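Side-chain contacts in condensin complex subunit 3 (Schizosaccharomyces pombe, PDB 5OQR), which serves as a regulatory subunit of the condensin complex, a complex required to convert interphase chromatin into mitotic-like condensed chromosomes: residues 302-307 with 339-344; 269-274 with 306-311; 260-265 with 311-316. All blocks are in the same frame, centred on the assembly; numbering follows the deposited sequence.

Contact 1: 302-307 with 339-344; sequences FWLELT and LTYYIE
Trp303 and Tyr342 meet in an offset stack between the short helix 300-304 and helix 336-348, two helices that pack side by side in the HEAT-repeat solenoid, though not successive in the chain. The five-membered ring of Trp303 lies almost parallel to the Tyr342 ring, with planes at 6° and centroids 4.6 Å apart. Tyr342 CE2 sits over one face of the indole, displaced toward its rim. Phe302, the preceding residue, turns an edge to the opposite face of the indole, with its CD2 over the centre.

A CH-pi contact comes with the stack. Trp303 CB stands over the middle of the Tyr342 ring, 3.4 Å from its centroid. Both residues hold CG anti to the carbonyl carbon (chi1 -57° for Trp303, -59° for Tyr342), and this sends the Tyr342 ring across to helix 300-304 and lays the indole alongside it, face to face.

Apolar contacts at the margin are looser. Leu304 reaches across with CD2, which lies 4.2 Å from Tyr341 CE1 and 4.3 Å from Tyr342 CE1. Leu366 of helix 356-372 also touches the Trp303 side chain.

Polar contacts lie around the stack. The hydroxyl of Tyr342 is hydrogen-bonded to Glu300, on the same helix as Trp303. Trp303 NE1 has a weak bond to the carbonyl of Phe298, and Arg345 binds the carbonyl of Leu304. No direct hydrogen bond joins the two segments. Instead, one water bridges two main-chain carbonyls, donating to Trp303 O at 3.0 Å and to Tyr342 O at 2.9 Å.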
ATOM      1  N   PHE A 302       5.628  -6.703  38.151  1.00 55.81           N
ATOM      2  CA  PHE A 302       5.433  -6.194  36.799  1.00 44.04           C
ATOM      3  C   PHE A 302       4.240  -5.250  36.729  1.00 43.99           C
ATOM      4  O   PHE A 302       4.295  -4.214  36.057  1.00 44.17           O
ATOM      5  CB  PHE A 302       5.251  -7.366  35.833  1.00 48.85           C
ATOM      6  CG  PHE A 302       4.960  -6.954  34.419  1.00 37.61           C
ATOM      7  CD1 PHE A 302       5.981  -6.845  33.493  1.00 30.80           C
ATOM      8  CD2 PHE A 302       3.663  -6.689  34.011  1.00 35.76           C
ATOM      9  CE1 PHE A 302       5.716  -6.473  32.193  1.00 35.63           C
ATOM     10  CE2 PHE A 302       3.393  -6.313  32.715  1.00 37.16           C
ATOM     11  CZ  PHE A 302       4.419  -6.209  31.802  1.00 36.26           C
ATOM     12  N   TRP A 303       3.152  -5.588  37.421  1.00 40.42           N
ATOM     13  CA  TRP A 303       1.920  -4.816  37.326  1.00 42.49           C
ATOM     14  C   TRP A 303       1.910  -3.591  38.226  1.00 41.42           C
ATOM     15  O   TRP A 303       1.110  -2.679  37.993  1.00 40.89           O
ATOM     16  CB  TRP A 303       0.728  -5.712  37.660  1.00 41.84           C
ATOM     17  CG  TRP A 303       0.666  -6.907  36.779  1.00 40.25           C
ATOM     18  CD1 TRP A 303       1.155  -8.149  37.044  1.00 39.73           C
ATOM     19  CD2 TRP A 303       0.098  -6.970  35.467  1.00 41.82           C
ATOM     20  NE1 TRP A 303       0.921  -8.987  35.983  1.00 39.93           N
ATOM     21  CE2 TRP A 303       0.272  -8.286  35.001  1.00 39.78           C
ATOM     22  CE3 TRP A 303      -0.547  -6.042  34.645  1.00 38.28           C
ATOM     23  CZ2 TRP A 303      -0.170  -8.696  33.746  1.00 32.47           C
ATOM     24  CZ3 TRP A 303      -0.990  -6.454  33.402  1.00 31.60           C
ATOM     25  CH2 TRP A 303      -0.800  -7.769  32.966  1.00 27.37           C
ATOM     26  N   LEU A 304       2.769  -3.545  39.242  1.00 46.26           N
ATOM     27  CA  LEU A 304       2.839  -2.388  40.124  1.00 47.47           C
ATOM     28  C   LEU A 304       3.791  -1.315  39.618  1.00 42.72           C
ATOM     29  O   LEU A 304       3.737  -0.180  40.103  1.00 47.79           O
ATOM     30  CB  LEU A 304       3.269  -2.823  41.527  1.00 48.42           C
ATOM     31  CG  LEU A 304       2.447  -3.956  42.146  1.00 45.04           C
ATOM     32  CD1 LEU A 304       3.008  -4.338  43.504  1.00 47.44           C
ATOM     33  CD2 LEU A 304       0.981  -3.576  42.259  1.00 42.09           C
ATOM     34  N   GLU A 305       4.649  -1.645  38.659  1.00 44.32           N
ATOM     35  CA  GLU A 305       5.593  -0.708  38.065  1.00 45.96           C
ATOM     36  C   GLU A 305       5.360  -0.590  36.563  1.00 46.35           C
ATOM     37  O   GLU A 305       6.300  -0.568  35.768  1.00 46.92           O
ATOM     38  CB  GLU A 305       7.028  -1.141  38.351  1.00 55.66           C
ATOM     39  CG  GLU A 305       7.395  -1.142  39.823  1.00 77.03           C
ATOM     40  CD  GLU A 305       8.715  -1.839  40.090  1.00 94.96           C
ATOM     41  OE1 GLU A 305       8.728  -2.816  40.868  1.00100.38           O
ATOM     42  OE2 GLU A 305       9.739  -1.419  39.509  1.00 93.17           O
ATOM     43  N   LEU A 306       4.096  -0.510  36.158  1.00 43.08           N
ATOM     44  CA  LEU A 306       3.762  -0.499  34.742  1.00 40.40           C
ATOM     45  C   LEU A 306       4.258   0.771  34.063  1.00 36.41           C
ATOM     46  O   LEU A 306       4.274   1.857  34.647  1.00 39.46           O
ATOM     47  CB  LEU A 306       2.252  -0.630  34.547  1.00 34.11           C
ATOM     48  CG  LEU A 306       1.665  -2.033  34.704  1.00 37.69           C
ATOM     49  CD1 LEU A 306       0.151  -1.974  34.732  1.00 37.25           C
ATOM     50  CD2 LEU A 306       2.133  -2.950  33.585  1.00 37.70           C
ATOM     51  N   THR A 307       4.667   0.618  32.812  1.00 36.50           N
ATOM     52  CA  THR A 307       5.050   1.716  31.940  1.00 36.52           C
ATOM     53  C   THR A 307       4.201   1.650  30.674  1.00 33.78           C
ATOM     54  O   THR A 307       3.412   0.724  30.478  1.00 31.35           O
ATOM     55  CB  THR A 307       6.541   1.662  31.594  1.00 37.28           C
ATOM     56  OG1 THR A 307       6.787   0.596  30.669  1.00 39.27           O
ATOM     57  CG2 THR A 307       7.380   1.448  32.842  1.00 39.28           C
ATOM     58  N   LEU A 339      -6.799  -7.301  38.162  1.00 36.32           N
ATOM     59  CA  LEU A 339      -6.839  -6.306  37.097  1.00 29.87           C
ATOM     60  C   LEU A 339      -7.561  -5.048  37.556  1.00 29.55           C
ATOM     61  O   LEU A 339      -7.072  -3.931  37.363  1.00 28.28           O
ATOM     62  CB  LEU A 339      -7.517  -6.898  35.864  1.00 31.92           C
ATOM     63  CG  LEU A 339      -7.566  -6.005  34.625  1.00 24.70           C
ATOM     64  CD1 LEU A 339      -6.192  -5.892  33.993  1.00 28.85           C
ATOM     65  CD2 LEU A 339      -8.575  -6.541  33.634  1.00 29.41           C
ATOM     66  N   THR A 340      -8.739  -5.213  38.162  1.00 30.44           N
ATOM     67  CA  THR A 340      -9.447  -4.069  38.729  1.00 34.12           C
ATOM     68  C   THR A 340      -8.551  -3.309  39.696  1.00 31.10           C
ATOM     69  O   THR A 340      -8.542  -2.074  39.709  1.00 27.55           O
ATOM     70  CB  THR A 340     -10.720  -4.534  39.438  1.00 35.79           C
ATOM     71  OG1 THR A 340     -11.484  -5.371  38.561  1.00 39.93           O
ATOM     72  CG2 THR A 340     -11.571  -3.342  39.851  1.00 35.98           C
ATOM     73  N   TYR A 341      -7.784  -4.034  40.506  1.00 31.57           N
ATOM     74  CA  TYR A 341      -6.858  -3.394  41.431  1.00 34.03           C
ATOM     75  C   TYR A 341      -5.750  -2.660  40.682  1.00 35.12           C
ATOM     76  O   TYR A 341      -5.425  -1.514  41.016  1.00 33.06           O
ATOM     77  CB  TYR A 341      -6.285  -4.447  42.381  1.00 41.50           C
ATOM     78  CG  TYR A 341      -5.161  -3.971  43.268  1.00 33.68           C
ATOM     79  CD1 TYR A 341      -3.897  -4.531  43.172  1.00 36.81           C
ATOM     80  CD2 TYR A 341      -5.364  -2.972  44.208  1.00 35.14           C
ATOM     81  CE1 TYR A 341      -2.866  -4.110  43.982  1.00 42.38           C
ATOM     82  CE2 TYR A 341      -4.337  -2.541  45.023  1.00 40.18           C
ATOM     83  CZ  TYR A 341      -3.090  -3.116  44.907  1.00 43.46           C
ATOM     84  OH  TYR A 341      -2.058  -2.692  45.712  1.00 38.68           O
ATOM     85  N   TYR A 342      -5.170  -3.293  39.660  1.00 34.21           N
ATOM     86  CA  TYR A 342      -4.099  -2.651  38.901  1.00 33.45           C
ATOM     87  C   TYR A 342      -4.589  -1.383  38.217  1.00 31.74           C
ATOM     88  O   TYR A 342      -3.867  -0.382  38.156  1.00 30.89           O
ATOM     89  CB  TYR A 342      -3.531  -3.618  37.865  1.00 34.50           C
ATOM     90  CG  TYR A 342      -2.955  -4.891  38.438  1.00 41.85           C
ATOM     91  CD1 TYR A 342      -2.306  -4.898  39.665  1.00 40.65           C
ATOM     92  CD2 TYR A 342      -3.062  -6.090  37.747  1.00 37.34           C
ATOM     93  CE1 TYR A 342      -1.780  -6.063  40.185  1.00 40.35           C
ATOM     94  CE2 TYR A 342      -2.543  -7.255  38.259  1.00 44.29           C
ATOM     95  CZ  TYR A 342      -1.901  -7.238  39.478  1.00 42.77           C
ATOM     96  OH  TYR A 342      -1.384  -8.406  39.983  1.00 43.64           O
ATOM     97  N   ILE A 343      -5.809  -1.410  37.684  1.00 31.16           N
ATOM     98  CA  ILE A 343      -6.376  -0.218  37.062  1.00 26.35           C
ATOM     99  C   ILE A 343      -6.543   0.890  38.094  1.00 30.55           C
ATOM    100  O   ILE A 343      -6.255   2.061  37.823  1.00 31.34           O
ATOM    101  CB  ILE A 343      -7.711  -0.563  36.374  1.00 20.18           C
ATOM    102  CG1 ILE A 343      -7.461  -1.474  35.173  1.00 25.18           C
ATOM    103  CG2 ILE A 343      -8.449   0.705  35.936  1.00 22.91           C
ATOM    104  CD1 ILE A 343      -8.721  -2.039  34.536  1.00 21.55           C
ATOM    105  N   GLU A 344      -7.006   0.540  39.296  1.00 31.64           N
ATOM    106  CA  GLU A 344      -7.308   1.566  40.289  1.00 30.61           C
ATOM    107  C   GLU A 344      -6.044   2.214  40.843  1.00 30.68           C
ATOM    108  O   GLU A 344      -6.048   3.414  41.133  1.00 31.33           O
ATOM    109  CB  GLU A 344      -8.161   0.977  41.408  1.00 30.01           C
ATOM    110  CG  GLU A 344      -9.558   0.609  40.936  1.00 36.35           C
ATOM    111  CD  GLU A 344     -10.627   0.871  41.967  1.00 47.25           C
ATOM    112  OE1 GLU A 344     -10.897  -0.037  42.781  1.00 54.10           O
ATOM    113  OE2 GLU A 344     -11.198   1.985  41.966  1.00 55.83           O
TER
HETATM  114  O   HOH W   1      -1.129  -0.955  39.008  1.00 37.66           O

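Contact 2: 269-274 with 306-311; sequences LDVSNN and LTAESS
The N-terminal turn of helix 308-324 meets the loop between helices 262-266 and 275-288, and Val271 of that loop packs on Ala308 and Glu309. Val271 makes the apolar contact through one methyl. Its CG2 lies 4.2 Å from Ala308 CB and 4.0 Å from Glu309 CG. The valine has CG1 anti to the carbonyl carbon (chi1 -60°), and this leaves CG2 to face the helix.

Glu309 adds a polar link. Its chain bends at chi2 (81°), and OE2 accepts from a water, which in turn accepts from Val271 N at 3.1 Å. No direct hydrogen bond crosses between the segments.

Each segment is braced internally. Asp270 O takes Asn273 N and Asn274 ND2 from opposite faces of its carbonyl plane. Asn273 ND2 also meets Asp270 OD1 on the syn side, tilted from the carboxylate plane.

On the other segment, Ser310 N donates to Thr307 OG1 at 2.8 Å, with an N-H...O angle of 160°. Glu358 of helix 356-372 accepts from Ala308 N, so a second helix also binds this turn. The threonine bond is typical of a side-chain N-cap.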
ATOM      1  N   LEU A 269      10.412   3.504  20.121  1.00 44.90           N
ATOM      2  CA  LEU A 269       9.382   3.578  19.096  1.00 43.14           C
ATOM      3  C   LEU A 269       8.244   4.524  19.451  1.00 41.21           C
ATOM      4  O   LEU A 269       7.320   4.680  18.644  1.00 44.40           O
ATOM      5  CB  LEU A 269       8.809   2.183  18.819  1.00 39.36           C
ATOM      6  CG  LEU A 269       9.786   1.141  18.274  1.00 40.75           C
ATOM      7  CD1 LEU A 269       9.087  -0.194  18.129  1.00 34.26           C
ATOM      8  CD2 LEU A 269      10.373   1.581  16.943  1.00 39.20           C
ATOM      9  N   ASP A 270       8.281   5.157  20.620  1.00 40.59           N
ATOM     10  CA  ASP A 270       7.247   6.100  21.039  1.00 46.97           C
ATOM     11  C   ASP A 270       5.859   5.477  20.888  1.00 45.38           C
ATOM     12  O   ASP A 270       4.998   5.959  20.152  1.00 39.32           O
ATOM     13  CB  ASP A 270       7.359   7.403  20.246  1.00 47.40           C
ATOM     14  CG  ASP A 270       6.576   8.535  20.874  1.00 54.06           C
ATOM     15  OD1 ASP A 270       6.173   9.459  20.139  1.00 61.56           O
ATOM     16  OD2 ASP A 270       6.368   8.502  22.104  1.00 48.64           O
ATOM     17  N   VAL A 271       5.654   4.384  21.627  1.00 41.18           N
ATOM     18  CA  VAL A 271       4.482   3.540  21.418  1.00 38.93           C
ATOM     19  C   VAL A 271       3.193   4.297  21.702  1.00 38.29           C
ATOM     20  O   VAL A 271       2.159   4.030  21.078  1.00 36.75           O
ATOM     21  CB  VAL A 271       4.588   2.268  22.282  1.00 36.54           C
ATOM     22  CG1 VAL A 271       5.835   1.486  21.914  1.00 40.26           C
ATOM     23  CG2 VAL A 271       4.589   2.613  23.765  1.00 39.27           C
ATOM     24  N   SER A 272       3.218   5.240  22.645  1.00 46.17           N
ATOM     25  CA  SER A 272       2.002   5.979  22.969  1.00 42.56           C
ATOM     26  C   SER A 272       1.496   6.770  21.771  1.00 45.35           C
ATOM     27  O   SER A 272       0.290   7.015  21.655  1.00 48.85           O
ATOM     28  CB  SER A 272       2.249   6.905  24.159  1.00 35.35           C
ATOM     29  OG  SER A 272       3.421   7.677  23.975  1.00 44.90           O
ATOM     30  N   ASN A 273       2.392   7.172  20.872  1.00 45.17           N
ATOM     31  CA  ASN A 273       2.014   7.889  19.663  1.00 44.78           C
ATOM     32  C   ASN A 273       2.009   7.005  18.423  1.00 39.39           C
ATOM     33  O   ASN A 273       1.556   7.453  17.366  1.00 44.07           O
ATOM     34  CB  ASN A 273       2.954   9.075  19.435  1.00 49.29           C
ATOM     35  CG  ASN A 273       2.742  10.187  20.439  1.00 49.07           C
ATOM     36  OD1 ASN A 273       1.746  10.907  20.379  1.00 56.79           O
ATOM     37  ND2 ASN A 273       3.678  10.338  21.367  1.00 46.55           N
ATOM     38  N   ASN A 274       2.499   5.770  18.526  1.00 44.08           N
ATOM     39  CA  ASN A 274       2.536   4.838  17.409  1.00 42.37           C
ATOM     40  C   ASN A 274       2.081   3.465  17.903  1.00 37.57           C
ATOM     41  O   ASN A 274       2.793   2.470  17.831  1.00 43.04           O
ATOM     42  CB  ASN A 274       3.934   4.779  16.800  1.00 42.65           C
ATOM     43  CG  ASN A 274       4.507   6.150  16.527  1.00 35.16           C
ATOM     44  OD1 ASN A 274       4.183   6.783  15.525  1.00 34.04           O
ATOM     45  ND2 ASN A 274       5.365   6.619  17.420  1.00 42.61           N
ATOM     46  N   LEU A 306       4.096  -0.510  36.158  1.00 43.08           N
ATOM     47  CA  LEU A 306       3.762  -0.499  34.742  1.00 40.40           C
ATOM     48  C   LEU A 306       4.258   0.771  34.063  1.00 36.41           C
ATOM     49  O   LEU A 306       4.274   1.857  34.647  1.00 39.46           O
ATOM     50  CB  LEU A 306       2.252  -0.630  34.547  1.00 34.11           C
ATOM     51  CG  LEU A 306       1.665  -2.033  34.704  1.00 37.69           C
ATOM     52  CD1 LEU A 306       0.151  -1.974  34.732  1.00 37.25           C
ATOM     53  CD2 LEU A 306       2.133  -2.950  33.585  1.00 37.70           C
ATOM     54  N   THR A 307       4.667   0.618  32.812  1.00 36.50           N
ATOM     55  CA  THR A 307       5.050   1.716  31.940  1.00 36.52           C
ATOM     56  C   THR A 307       4.201   1.650  30.674  1.00 33.78           C
ATOM     57  O   THR A 307       3.412   0.724  30.478  1.00 31.35           O
ATOM     58  CB  THR A 307       6.541   1.662  31.594  1.00 37.28           C
ATOM     59  OG1 THR A 307       6.787   0.596  30.669  1.00 39.27           O
ATOM     60  CG2 THR A 307       7.380   1.448  32.842  1.00 39.28           C
ATOM     61  N   ALA A 308       4.365   2.648  29.808  1.00 34.80           N
ATOM     62  CA  ALA A 308       3.671   2.623  28.526  1.00 36.48           C
ATOM     63  C   ALA A 308       4.085   1.405  27.711  1.00 33.37           C
ATOM     64  O   ALA A 308       3.239   0.690  27.165  1.00 32.76           O
ATOM     65  CB  ALA A 308       3.949   3.912  27.755  1.00 38.50           C
ATOM     66  N   GLU A 309       5.390   1.148  27.630  1.00 36.59           N
ATOM     67  CA  GLU A 309       5.876  -0.003  26.878  1.00 36.21           C
ATOM     68  C   GLU A 309       5.566  -1.301  27.607  1.00 35.45           C
ATOM     69  O   GLU A 309       5.163  -2.291  26.986  1.00 30.99           O
ATOM     70  CB  GLU A 309       7.380   0.122  26.635  1.00 39.40           C
ATOM     71  CG  GLU A 309       7.796   1.369  25.872  1.00 45.19           C
ATOM     72  CD  GLU A 309       7.881   2.605  26.752  1.00 43.95           C
ATOM     73  OE1 GLU A 309       7.595   2.495  27.963  1.00 42.66           O
ATOM     74  OE2 GLU A 309       8.232   3.686  26.234  1.00 43.19           O
ATOM     75  N   SER A 310       5.753  -1.314  28.927  1.00 32.87           N
ATOM     76  CA  SER A 310       5.488  -2.516  29.706  1.00 30.58           C
ATOM     77  C   SER A 310       4.021  -2.917  29.619  1.00 32.64           C
ATOM     78  O   SER A 310       3.702  -4.105  29.501  1.00 31.69           O
ATOM     79  CB  SER A 310       5.908  -2.281  31.157  1.00 40.24           C
ATOM     80  OG  SER A 310       5.153  -3.071  32.054  1.00 40.92           O
ATOM     81  N   SER A 311       3.113  -1.940  29.662  1.00 34.15           N
ATOM     82  CA  SER A 311       1.689  -2.259  29.620  1.00 34.45           C
ATOM     83  C   SER A 311       1.265  -2.706  28.227  1.00 27.84           C
ATOM     84  O   SER A 311       0.431  -3.607  28.085  1.00 26.97           O
ATOM     85  CB  SER A 311       0.869  -1.052  30.069  1.00 29.23           C
ATOM     86  OG  SER A 311       0.996   0.023  29.157  1.00 33.36           O
TER
HETATM   87  O   HOH W   2       7.805   4.194  23.792  1.00 37.15           O

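Contact 3: 260-265 with 311-316; sequences NNLLEL and SLLART
Leu313 of helix 308-324 packs against Leu262 and Leu263 at the start of the short helix 262-266, a helix-to-helix contact of the alpha-helical solenoid. The tighter part is with Leu262. Its CD2 comes to 3.7 Å from Leu313 CD1, methyl against methyl, and the two side chains pass at a slant. Both leucines carry CG anti to the backbone N (chi1 -173° for Leu262, 177° for Leu313), which extends each toward the facing helix. Leu313 is buried, and Phe286 of helix 275-288 also touches Leu262.

The looser part is with Leu263, which is partly exposed. This leucine leaves its backbone at an angle to the facing helix, and only the tip of its side chain closes in. Leu263 CD2 lies 4.1 Å from Leu313 CD2, and the side chains cross at about a right angle. Leu313 thus uses a different methyl for each partner. No hydrogen bond joins the two segments.

Asn261, on the solvent side, is exposed and takes no part in the leucine contact, but it caps the short helix. Its OD1 accepts from Glu264 N at 3.0 Å, in the carbonyl plane and on a lone pair.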
ATOM      1  N   ASN A 260      19.176  -6.943  23.370  1.00 56.60           N
ATOM      2  CA  ASN A 260      18.287  -8.098  23.459  1.00 50.71           C
ATOM      3  C   ASN A 260      17.203  -7.892  24.513  1.00 52.14           C
ATOM      4  O   ASN A 260      16.755  -8.846  25.152  1.00 51.49           O
ATOM      5  CB  ASN A 260      19.073  -9.380  23.746  1.00 59.79           C
ATOM      6  CG  ASN A 260      19.973  -9.777  22.595  1.00 57.14           C
ATOM      7  OD1 ASN A 260      19.604  -9.638  21.430  1.00 59.09           O
ATOM      8  ND2 ASN A 260      21.160 -10.271  22.917  1.00 60.41           N
ATOM      9  N   ASN A 261      16.780  -6.646  24.704  1.00 58.41           N
ATOM     10  CA  ASN A 261      15.737  -6.300  25.667  1.00 52.04           C
ATOM     11  C   ASN A 261      14.566  -5.713  24.887  1.00 50.90           C
ATOM     12  O   ASN A 261      14.626  -4.566  24.433  1.00 45.80           O
ATOM     13  CB  ASN A 261      16.256  -5.326  26.716  1.00 55.47           C
ATOM     14  CG  ASN A 261      15.333  -5.215  27.909  1.00 63.50           C
ATOM     15  OD1 ASN A 261      14.523  -4.294  27.998  1.00 60.70           O
ATOM     16  ND2 ASN A 261      15.443  -6.164  28.832  1.00 77.60           N
ATOM     17  N   LEU A 262      13.506  -6.506  24.736  1.00 44.47           N
ATOM     18  CA  LEU A 262      12.362  -6.074  23.943  1.00 38.75           C
ATOM     19  C   LEU A 262      11.791  -4.761  24.462  1.00 46.08           C
ATOM     20  O   LEU A 262      11.409  -3.888  23.673  1.00 43.48           O
ATOM     21  CB  LEU A 262      11.290  -7.164  23.946  1.00 47.41           C
ATOM     22  CG  LEU A 262      10.086  -6.937  23.032  1.00 33.94           C
ATOM     23  CD1 LEU A 262      10.512  -6.881  21.577  1.00 39.95           C
ATOM     24  CD2 LEU A 262       9.060  -8.031  23.248  1.00 41.23           C
ATOM     25  N   LEU A 263      11.721  -4.602  25.784  1.00 42.16           N
ATOM     26  CA  LEU A 263      11.222  -3.353  26.353  1.00 35.34           C
ATOM     27  C   LEU A 263      12.085  -2.174  25.926  1.00 41.13           C
ATOM     28  O   LEU A 263      11.567  -1.119  25.543  1.00 38.25           O
ATOM     29  CB  LEU A 263      11.174  -3.453  27.877  1.00 33.80           C
ATOM     30  CG  LEU A 263      10.024  -4.249  28.496  1.00 33.08           C
ATOM     31  CD1 LEU A 263      10.184  -4.289  30.006  1.00 33.26           C
ATOM     32  CD2 LEU A 263       8.677  -3.656  28.125  1.00 35.53           C
ATOM     33  N   GLU A 264      13.407  -2.331  25.991  1.00 48.48           N
ATOM     34  CA  GLU A 264      14.295  -1.240  25.604  1.00 47.93           C
ATOM     35  C   GLU A 264      14.090  -0.860  24.144  1.00 44.52           C
ATOM     36  O   GLU A 264      14.185   0.318  23.783  1.00 48.63           O
ATOM     37  CB  GLU A 264      15.749  -1.632  25.861  1.00 58.25           C
ATOM     38  CG  GLU A 264      16.733  -0.495  25.646  1.00 71.50           C
ATOM     39  CD  GLU A 264      18.125  -0.821  26.153  1.00 84.37           C
ATOM     40  OE1 GLU A 264      19.083  -0.132  25.743  1.00 96.16           O
ATOM     41  OE2 GLU A 264      18.262  -1.764  26.960  1.00 84.97           O
ATOM     42  N   LEU A 265      13.813  -1.846  23.289  1.00 39.02           N
ATOM     43  CA  LEU A 265      13.480  -1.546  21.900  1.00 39.38           C
ATOM     44  C   LEU A 265      12.168  -0.780  21.806  1.00 39.26           C
ATOM     45  O   LEU A 265      12.059   0.184  21.042  1.00 43.59           O
ATOM     46  CB  LEU A 265      13.408  -2.844  21.093  1.00 44.69           C
ATOM     47  CG  LEU A 265      13.094  -2.750  19.596  1.00 35.65           C
ATOM     48  CD1 LEU A 265      13.660  -3.961  18.882  1.00 49.33           C
ATOM     49  CD2 LEU A 265      11.600  -2.656  19.317  1.00 42.99           C
ATOM     50  N   SER A 311       3.113  -1.940  29.662  1.00 34.15           N
ATOM     51  CA  SER A 311       1.689  -2.259  29.620  1.00 34.45           C
ATOM     52  C   SER A 311       1.265  -2.706  28.227  1.00 27.84           C
ATOM     53  O   SER A 311       0.431  -3.607  28.085  1.00 26.97           O
ATOM     54  CB  SER A 311       0.869  -1.052  30.069  1.00 29.23           C
ATOM     55  OG  SER A 311       0.996   0.023  29.157  1.00 33.36           O
ATOM     56  N   LEU A 312       1.824  -2.086  27.187  1.00 30.73           N
ATOM     57  CA  LEU A 312       1.500  -2.492  25.825  1.00 31.12           C
ATOM     58  C   LEU A 312       1.959  -3.918  25.557  1.00 31.38           C
ATOM     59  O   LEU A 312       1.288  -4.670  24.843  1.00 31.97           O
ATOM     60  CB  LEU A 312       2.142  -1.532  24.826  1.00 34.11           C
ATOM     61  CG  LEU A 312       1.830  -1.802  23.353  1.00 21.04           C
ATOM     62  CD1 LEU A 312       0.401  -1.424  23.034  1.00 30.56           C
ATOM     63  CD2 LEU A 312       2.789  -1.045  22.473  1.00 26.08           C
ATOM     64  N   LEU A 313       3.103  -4.307  26.119  1.00 34.74           N
ATOM     65  CA  LEU A 313       3.604  -5.662  25.917  1.00 35.09           C
ATOM     66  C   LEU A 313       2.651  -6.697  26.498  1.00 35.30           C
ATOM     67  O   LEU A 313       2.408  -7.741  25.884  1.00 35.46           O
ATOM     68  CB  LEU A 313       4.991  -5.804  26.544  1.00 35.28           C
ATOM     69  CG  LEU A 313       5.610  -7.200  26.464  1.00 35.97           C
ATOM     70  CD1 LEU A 313       5.783  -7.639  25.016  1.00 29.92           C
ATOM     71  CD2 LEU A 313       6.935  -7.225  27.201  1.00 34.61           C
ATOM     72  N   ALA A 314       2.110  -6.435  27.689  1.00 34.21           N
ATOM     73  CA  ALA A 314       1.187  -7.382  28.300  1.00 31.27           C
ATOM     74  C   ALA A 314      -0.106  -7.482  27.499  1.00 34.47           C
ATOM     75  O   ALA A 314      -0.632  -8.581  27.293  1.00 35.41           O
ATOM     76  CB  ALA A 314       0.898  -6.973  29.744  1.00 33.90           C
ATOM     77  N   ARG A 315      -0.630  -6.347  27.036  1.00 31.57           N
ATOM     78  CA  ARG A 315      -1.866  -6.363  26.262  1.00 30.06           C
ATOM     79  C   ARG A 315      -1.682  -7.112  24.948  1.00 32.58           C
ATOM     80  O   ARG A 315      -2.597  -7.803  24.486  1.00 31.22           O
ATOM     81  CB  ARG A 315      -2.339  -4.930  26.013  1.00 26.12           C
ATOM     82  CG  ARG A 315      -3.400  -4.783  24.928  1.00 25.99           C
ATOM     83  CD  ARG A 315      -2.772  -4.488  23.570  1.00 35.48           C
ATOM     84  NE  ARG A 315      -3.776  -4.228  22.541  1.00 35.62           N
ATOM     85  CZ  ARG A 315      -4.070  -3.033  22.039  1.00 34.26           C
ATOM     86  NH1 ARG A 315      -5.005  -2.925  21.109  1.00 36.38           N
ATOM     87  NH2 ARG A 315      -3.438  -1.942  22.451  1.00 32.19           N
ATOM     88  N   THR A 316      -0.509  -6.981  24.325  1.00 33.06           N
ATOM     89  CA  THR A 316      -0.253  -7.687  23.074  1.00 35.53           C
ATOM     90  C   THR A 316      -0.005  -9.170  23.323  1.00 33.88           C
ATOM     91  O   THR A 316      -0.510 -10.021  22.581  1.00 32.71           O
ATOM     92  CB  THR A 316       0.939  -7.062  22.350  1.00 32.68           C
ATOM     93  OG1 THR A 316       0.740  -5.649  22.221  1.00 32.26           O
ATOM     94  CG2 THR A 316       1.096  -7.669  20.962  1.00 31.00           C
TER

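Overall arrangement
From the N terminus, the chain first meets residues 260-265, which contact 3 joins to 311-316 and so closes a loop of 45 residues. Contact 2 closes a loop of 31 residues, 269-274 to 306-311, nested inside it. Contact 1 begins at 302-307, before the loop of contact 3 ends, and closes at 339-344, so the two cross. Contacts 2 and 3 share Ser311 and both use helix 308-324, with centres about 8 Å apart. Contacts 1 and 2 share Leu306 and Thr307. Phe302 and Trp303 also pack on Ala314. Together the three tie helices 262-266, 300-304, 308-324 and 336-348 and the 269-274 loop into one continuous part of the solenoid.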